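Local structure of putative prephenate dehydratase (Streptococcus mutans, 4LUB) at residues L212-E226 with I240-A254. The protein probably catalyses the decarboxylating dehydration of prephenate to 3-phenylpyruvate, a step in phenylalanine biosynthesis. Residues are numbered along the deposited sequence; the frame is centred on the assembly and turned at random.
Sequences LSTFAWRGIDLTKIE and IIDFENHNEKLVSFA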
loop_
_atom_site.group_PDB
_atom_site.type_symbol
_atom_site.label_atom_id
_atom_site.label_comp_id
_atom_site.label_asym_id
_atom_site.label_seq_id
_atom_site.Cartn_x
_atom_site.Cartn_y
_atom_site.Cartn_z
ATOM N N LEU B 212 9.080 1.746 -13.159
ATOM C CA LEU B 212 8.753 0.356 -13.469
ATOM C C LEU B 212 9.211 -0.119 -14.852
ATOM O O LEU B 212 9.616 -1.269 -14.999
ATOM C CB LEU B 212 7.250 0.113 -13.315
ATOM C CG LEU B 212 6.738 -0.196 -11.893
ATOM C CD1 LEU B 212 7.512 0.524 -10.802
ATOM C CD2 LEU B 212 5.248 0.055 -11.776
ATOM N N SER B 213 9.123 0.741 -15.863
ATOM C CA SER B 213 9.578 0.376 -17.213
ATOM C C SER B 213 11.056 0.010 -17.243
ATOM O O SER B 213 11.479 -0.864 -18.002
ATOM C CB SER B 213 9.311 1.512 -18.203
ATOM O OG SER B 213 7.916 1.732 -18.347
ATOM N N THR B 214 11.828 0.693 -16.406
ATOM C CA THR B 214 13.259 0.466 -16.271
ATOM C C THR B 214 13.570 -1.006 -15.985
ATOM O O THR B 214 14.489 -1.590 -16.562
ATOM C CB THR B 214 13.840 1.340 -15.144
ATOM O OG1 THR B 214 13.716 2.728 -15.493
ATOM C CG2 THR B 214 15.284 1.014 -14.923
ATOM N N PHE B 215 12.809 -1.592 -15.071
ATOM C CA PHE B 215 12.935 -3.004 -14.747
ATOM C C PHE B 215 12.201 -3.887 -15.743
ATOM O O PHE B 215 12.669 -4.975 -16.091
ATOM C CB PHE B 215 12.421 -3.269 -13.332
ATOM C CG PHE B 215 13.293 -2.691 -12.256
ATOM C CD1 PHE B 215 13.121 -1.383 -11.833
ATOM C CD2 PHE B 215 14.287 -3.457 -11.670
ATOM C CE1 PHE B 215 13.931 -0.849 -10.841
ATOM C CE2 PHE B 215 15.100 -2.928 -10.677
ATOM C CZ PHE B 215 14.916 -1.625 -10.267
ATOM N N ALA B 216 11.028 -3.421 -16.166
ATOM C CA ALA B 216 10.191 -4.164 -17.097
ATOM C C ALA B 216 10.872 -4.488 -18.422
ATOM O O ALA B 216 10.860 -5.643 -18.852
ATOM C CB ALA B 216 8.895 -3.397 -17.359
ATOM N N TRP B 217 11.463 -3.489 -19.074
ATOM C CA TRP B 217 12.078 -3.752 -20.378
ATOM C C TRP B 217 13.223 -4.749 -20.254
ATOM O O TRP B 217 13.479 -5.496 -21.192
ATOM C CB TRP B 217 12.512 -2.441 -21.091
ATOM C CG TRP B 217 13.823 -1.747 -20.691
ATOM C CD1 TRP B 217 13.946 -0.606 -19.944
ATOM C CD2 TRP B 217 15.166 -2.135 -21.046
ATOM N NE1 TRP B 217 15.280 -0.266 -19.803
ATOM C CE2 TRP B 217 16.044 -1.189 -20.462
ATOM C CE3 TRP B 217 15.709 -3.193 -21.779
ATOM C CZ2 TRP B 217 17.428 -1.267 -20.607
ATOM C CZ3 TRP B 217 17.094 -3.267 -21.916
ATOM C CH2 TRP B 217 17.932 -2.312 -21.332
ATOM N N ARG B 218 13.854 -4.828 -19.082
ATOM C CA ARG B 218 14.928 -5.798 -18.879
ATOM C C ARG B 218 14.383 -7.163 -18.466
ATOM O O ARG B 218 15.149 -8.101 -18.252
ATOM C CB ARG B 218 15.920 -5.315 -17.806
ATOM C CG ARG B 218 16.537 -3.943 -18.053
ATOM C CD ARG B 218 17.573 -3.607 -16.981
ATOM N NE ARG B 218 18.536 -2.610 -17.447
ATOM C CZ ARG B 218 18.316 -1.300 -17.472
ATOM N NH1 ARG B 218 17.167 -0.790 -17.036
ATOM N NH2 ARG B 218 19.257 -0.493 -17.924
ATOM N N GLY B 219 13.063 -7.279 -18.368
ATOM C CA GLY B 219 12.450 -8.509 -17.901
ATOM C C GLY B 219 12.670 -8.860 -16.435
ATOM O O GLY B 219 12.571 -10.027 -16.057
ATOM N N ILE B 220 12.988 -7.868 -15.611
ATOM C CA ILE B 220 13.066 -8.083 -14.161
ATOM C C ILE B 220 11.672 -7.910 -13.563
ATOM O O ILE B 220 11.127 -6.806 -13.564
ATOM C CB ILE B 220 14.064 -7.121 -13.491
ATOM C CG1 ILE B 220 15.479 -7.346 -14.053
ATOM C CG2 ILE B 220 14.060 -7.297 -11.965
ATOM C CD1 ILE B 220 16.404 -6.144 -13.888
ATOM N N ASP B 221 11.096 -8.998 -13.055
ATOM C CA ASP B 221 9.696 -8.987 -12.599
ATOM C C ASP B 221 9.473 -8.289 -11.267
ATOM O O ASP B 221 10.129 -8.594 -10.278
ATOM C CB ASP B 221 9.139 -10.412 -12.489
ATOM C CG ASP B 221 9.017 -11.093 -13.836
ATOM O OD1 ASP B 221 8.764 -10.390 -14.830
ATOM O OD2 ASP B 221 9.129 -12.329 -13.888
ATOM N N LEU B 222 8.515 -7.369 -11.270
ATOM C CA LEU B 222 8.011 -6.734 -10.061
ATOM C C LEU B 222 7.118 -7.732 -9.338
ATOM O O LEU B 222 6.211 -8.311 -9.938
ATOM C CB LEU B 222 7.234 -5.461 -10.429
ATOM C CG LEU B 222 6.700 -4.397 -9.447
ATOM C CD1 LEU B 222 5.515 -4.888 -8.652
ATOM C CD2 LEU B 222 7.772 -3.866 -8.524
ATOM N N THR B 223 7.387 -7.952 -8.055
ATOM C CA THR B 223 6.625 -8.937 -7.293
ATOM C C THR B 223 5.801 -8.289 -6.187
ATOM O O THR B 223 4.948 -8.935 -5.583
ATOM C CB THR B 223 7.546 -10.011 -6.675
ATOM O OG1 THR B 223 8.376 -9.418 -5.667
ATOM C CG2 THR B 223 8.424 -10.647 -7.750
ATOM N N LYS B 224 6.066 -7.013 -5.931
ATOM C CA LYS B 224 5.303 -6.251 -4.951
ATOM C C LYS B 224 5.495 -4.753 -5.112
ATOM O O LYS B 224 6.600 -4.296 -5.404
ATOM C CB LYS B 224 5.712 -6.670 -3.535
ATOM C CG LYS B 224 4.993 -5.931 -2.423
ATOM C CD LYS B 224 5.681 -6.191 -1.098
ATOM C CE LYS B 224 5.451 -5.055 -0.108
ATOM N NZ LYS B 224 5.828 -5.466 1.280
ATOM N N ILE B 225 4.427 -4.000 -4.899
ATOM C CA ILE B 225 4.513 -2.554 -4.805
ATOM C C ILE B 225 3.541 -2.029 -3.764
ATOM O O ILE B 225 2.366 -2.385 -3.754
ATOM C CB ILE B 225 4.249 -1.848 -6.141
ATOM C CG1 ILE B 225 4.325 -0.331 -5.944
ATOM C CG2 ILE B 225 2.901 -2.257 -6.708
ATOM C CD1 ILE B 225 4.713 0.436 -7.183
ATOM N N GLU B 226 4.048 -1.186 -2.883
ATOM C CA GLU B 226 3.235 -0.603 -1.840
ATOM C C GLU B 226 3.659 0.837 -1.646
ATOM O O GLU B 226 4.844 1.135 -1.607
ATOM C CB GLU B 226 3.406 -1.387 -0.542
ATOM C CG GLU B 226 2.547 -0.887 0.606
ATOM C CD GLU B 226 1.389 -1.811 0.909
ATOM O OE1 GLU B 226 1.635 -2.979 1.249
ATOM O OE2 GLU B 226 0.233 -1.369 0.807
ATOM N N ILE B 240 7.430 1.207 -1.851
ATOM C CA ILE B 240 8.123 -0.048 -1.599
ATOM C C ILE B 240 7.914 -0.981 -2.769
ATOM O O ILE B 240 6.794 -1.377 -3.070
ATOM C CB ILE B 240 7.625 -0.748 -0.333
ATOM C CG1 ILE B 240 7.609 0.233 0.829
ATOM C CG2 ILE B 240 8.509 -1.950 -0.013
ATOM C CD1 ILE B 240 8.977 0.820 1.082
ATOM N N ILE B 241 9.008 -1.299 -3.440
ATOM C CA ILE B 241 8.993 -2.228 -4.552
ATOM C C ILE B 241 9.931 -3.425 -4.363
ATOM O O ILE B 241 11.091 -3.265 -3.982
ATOM C CB ILE B 241 9.309 -1.459 -5.860
ATOM C CG1 ILE B 241 8.183 -0.484 -6.160
ATOM C CG2 ILE B 241 9.320 -2.401 -7.043
ATOM C CD1 ILE B 241 8.479 0.498 -7.244
ATOM N N ASP B 242 9.410 -4.623 -4.617
ATOM C CA ASP B 242 10.234 -5.828 -4.657
ATOM C C ASP B 242 10.420 -6.274 -6.107
ATOM O O ASP B 242 9.483 -6.219 -6.910
ATOM C CB ASP B 242 9.627 -6.991 -3.859
ATOM C CG ASP B 242 9.344 -6.652 -2.398
ATOM O OD1 ASP B 242 9.791 -5.598 -1.884
ATOM O OD2 ASP B 242 8.691 -7.491 -1.751
ATOM N N PHE B 243 11.623 -6.743 -6.421
ATOM C CA PHE B 243 11.914 -7.324 -7.722
ATOM C C PHE B 243 12.678 -8.609 -7.510
ATOM O O PHE B 243 13.410 -8.753 -6.531
ATOM C CB PHE B 243 12.773 -6.387 -8.580
ATOM C CG PHE B 243 12.033 -5.208 -9.137
ATOM C CD1 PHE B 243 11.145 -5.365 -10.183
ATOM C CD2 PHE B 243 12.246 -3.938 -8.635
ATOM C CE1 PHE B 243 10.466 -4.285 -10.703
ATOM C CE2 PHE B 243 11.567 -2.859 -9.163
ATOM C CZ PHE B 243 10.676 -3.031 -10.194
ATOM N N GLU B 244 12.518 -9.541 -8.437
ATOM C CA GLU B 244 13.351 -10.726 -8.436
ATOM C C GLU B 244 14.802 -10.301 -8.614
ATOM O O GLU B 244 15.104 -9.395 -9.396
ATOM C CB GLU B 244 12.902 -11.718 -9.505
ATOM C CG GLU B 244 11.917 -12.735 -8.935
ATOM C CD GLU B 244 11.236 -13.583 -9.979
ATOM O OE1 GLU B 244 11.759 -13.687 -11.111
ATOM O OE2 GLU B 244 10.168 -14.151 -9.657
ATOM N N ASN B 245 15.689 -10.915 -7.840
ATOM C CA ASN B 245 17.101 -10.561 -7.877
ATOM C C ASN B 245 17.956 -11.753 -8.292
ATOM O O ASN B 245 19.030 -11.980 -7.745
ATOM C CB ASN B 245 17.548 -10.047 -6.505
ATOM C CG ASN B 245 18.881 -9.325 -6.556
ATOM O OD1 ASN B 245 19.172 -8.605 -7.511
ATOM N ND2 ASN B 245 19.718 -9.556 -5.551
ATOM N N HIS B 246 17.470 -12.509 -9.267
ATOM C CA HIS B 246 18.194 -13.664 -9.790
ATOM C C HIS B 246 19.373 -13.228 -10.656
ATOM O O HIS B 246 20.403 -13.892 -10.700
ATOM C CB HIS B 246 17.243 -14.575 -10.567
ATOM C CG HIS B 246 16.235 -15.253 -9.698
ATOM N ND1 HIS B 246 16.587 -16.197 -8.755
ATOM C CD2 HIS B 246 14.893 -15.113 -9.609
ATOM C CE1 HIS B 246 15.502 -16.616 -8.130
ATOM N NE2 HIS B 246 14.461 -15.972 -8.628
ATOM N N ASN B 247 19.208 -12.105 -11.345
ATOM C CA ASN B 247 20.273 -11.574 -12.183
ATOM C C ASN B 247 20.733 -10.243 -11.611
ATOM O O ASN B 247 20.241 -9.181 -11.989
ATOM C CB ASN B 247 19.766 -11.412 -13.627
ATOM C CG ASN B 247 20.883 -11.148 -14.623
ATOM O OD1 ASN B 247 21.967 -10.692 -14.263
ATOM N ND2 ASN B 247 20.606 -11.412 -15.891
ATOM N N GLU B 248 21.707 -10.316 -10.709
ATOM C CA GLU B 248 22.120 -9.160 -9.935
ATOM C C GLU B 248 22.832 -8.102 -10.774
ATOM O O GLU B 248 22.768 -6.919 -10.466
ATOM C CB GLU B 248 23.028 -9.604 -8.779
ATOM C CG GLU B 248 22.293 -10.290 -7.641
ATOM C CD GLU B 248 23.020 -10.140 -6.318
ATOM O OE1 GLU B 248 23.858 -11.018 -6.009
ATOM O OE2 GLU B 248 22.749 -9.149 -5.597
ATOM N N LYS B 249 23.448 -8.512 -11.874
ATOM C CA LYS B 249 24.204 -7.561 -12.674
ATOM C C LYS B 249 23.259 -6.763 -13.575
ATOM O O LYS B 249 23.465 -5.573 -13.796
ATOM C CB LYS B 249 25.249 -8.294 -13.521
ATOM C CG LYS B 249 26.110 -7.411 -14.407
ATOM C CD LYS B 249 27.403 -7.047 -13.697
ATOM C CE LYS B 249 28.505 -6.730 -14.693
ATOM N NZ LYS B 249 28.873 -7.929 -15.488
ATOM N N LEU B 250 22.209 -7.414 -14.065
ATOM C CA LEU B 250 21.137 -6.718 -14.778
ATOM C C LEU B 250 20.354 -5.747 -13.890
ATOM O O LEU B 250 20.017 -4.640 -14.315
ATOM C CB LEU B 250 20.205 -7.735 -15.425
ATOM C CG LEU B 250 19.305 -7.183 -16.543
ATOM C CD1 LEU B 250 20.080 -6.376 -17.612
ATOM C CD2 LEU B 250 18.519 -8.327 -17.178
ATOM N N VAL B 251 20.046 -6.178 -12.671
ATOM C CA VAL B 251 19.459 -5.294 -11.670
ATOM C C VAL B 251 20.331 -4.057 -11.437
ATOM O O VAL B 251 19.818 -2.942 -11.340
ATOM C CB VAL B 251 19.217 -6.042 -10.346
ATOM C CG1 VAL B 251 18.867 -5.077 -9.236
ATOM C CG2 VAL B 251 18.104 -7.068 -10.526
ATOM N N SER B 252 21.648 -4.250 -11.366
ATOM C CA SER B 252 22.573 -3.134 -11.154
ATOM C C SER B 252 22.468 -2.062 -12.237
ATOM O O SER B 252 22.504 -0.869 -11.934
ATOM C CB SER B 252 24.018 -3.635 -11.075
ATOM O OG SER B 252 24.233 -4.351 -9.874
ATOM N N PHE B 253 22.380 -2.484 -13.496
ATOM C CA PHE B 253 22.133 -1.545 -14.588
ATOM C C PHE B 253 20.768 -0.870 -14.473
ATOM O O PHE B 253 20.648 0.325 -14.739
ATOM C CB PHE B 253 22.279 -2.233 -15.958
ATOM C CG PHE B 253 23.676 -2.737 -16.237
ATOM C CD1 PHE B 253 24.737 -1.852 -16.300
ATOM C CD2 PHE B 253 23.918 -4.078 -16.473
ATOM C CE1 PHE B 253 26.021 -2.297 -16.552
ATOM C CE2 PHE B 253 25.200 -4.529 -16.740
ATOM C CZ PHE B 253 26.249 -3.639 -16.780
ATOM N N ALA B 254 19.742 -1.638 -14.117
ATOM C CA ALA B 254 18.426 -1.060 -13.835
ATOM C C ALA B 254 18.519 0.106 -12.844
ATOM O O ALA B 254 17.978 1.184 -13.095
ATOM C CB ALA B 254 17.471 -2.123 -13.311
HETATM O O HOH W 1 12.575 -11.394 -13.162
HETATM O O HOH W 2 7.610 -9.572 -3.136
HETATM O O HOH W 3 8.682 -5.540 0.786
#
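Strands 222-226 and 240-244 run antiparallel, their axes 4.6 Å apart, and a beta bulge between Leu222 and Lys224 shifts their register by one residue. At the bulge Thr223 N donates to Asp242 O almost straight (172°); beyond it Asp242 N returns a bond to Lys224 O. Phe243 leaves this hairpin on the face shared with Leu222 and Ile225, its CG anti to the carbonyl carbon (chi1 -74°), which lays the ring on Phe215 of helix 212-216 in an offset stack, centroids 3.7 Å apart. Flat and apolar, the two rings pack well between sheet and helices: Ala254 CB, small enough to come close, covers the other face of Phe215, 3.9 Å from the ring centroid. This is the ACT domain's packing of two helices on one face of an antiparallel sheet. Ile220, in the loop after helix 212-216, spans from strand to second helix: its branched CG2 rests on Phe243 CB and its CD1 reaches Val251 CG2 at 3.9 Å. Arg218 lays its guanidinium face over Ala254 CA, while NH1 bonds Thr214 O (2.8 Å) and pairs with Glu257. On the opposite sheet face, water 3 links Lys224 NZ to Asp242 OD1; Glu54 and Ser60 also hold Lys224, Arg174 and Ser195 Asp242, probably offsetting charge burial.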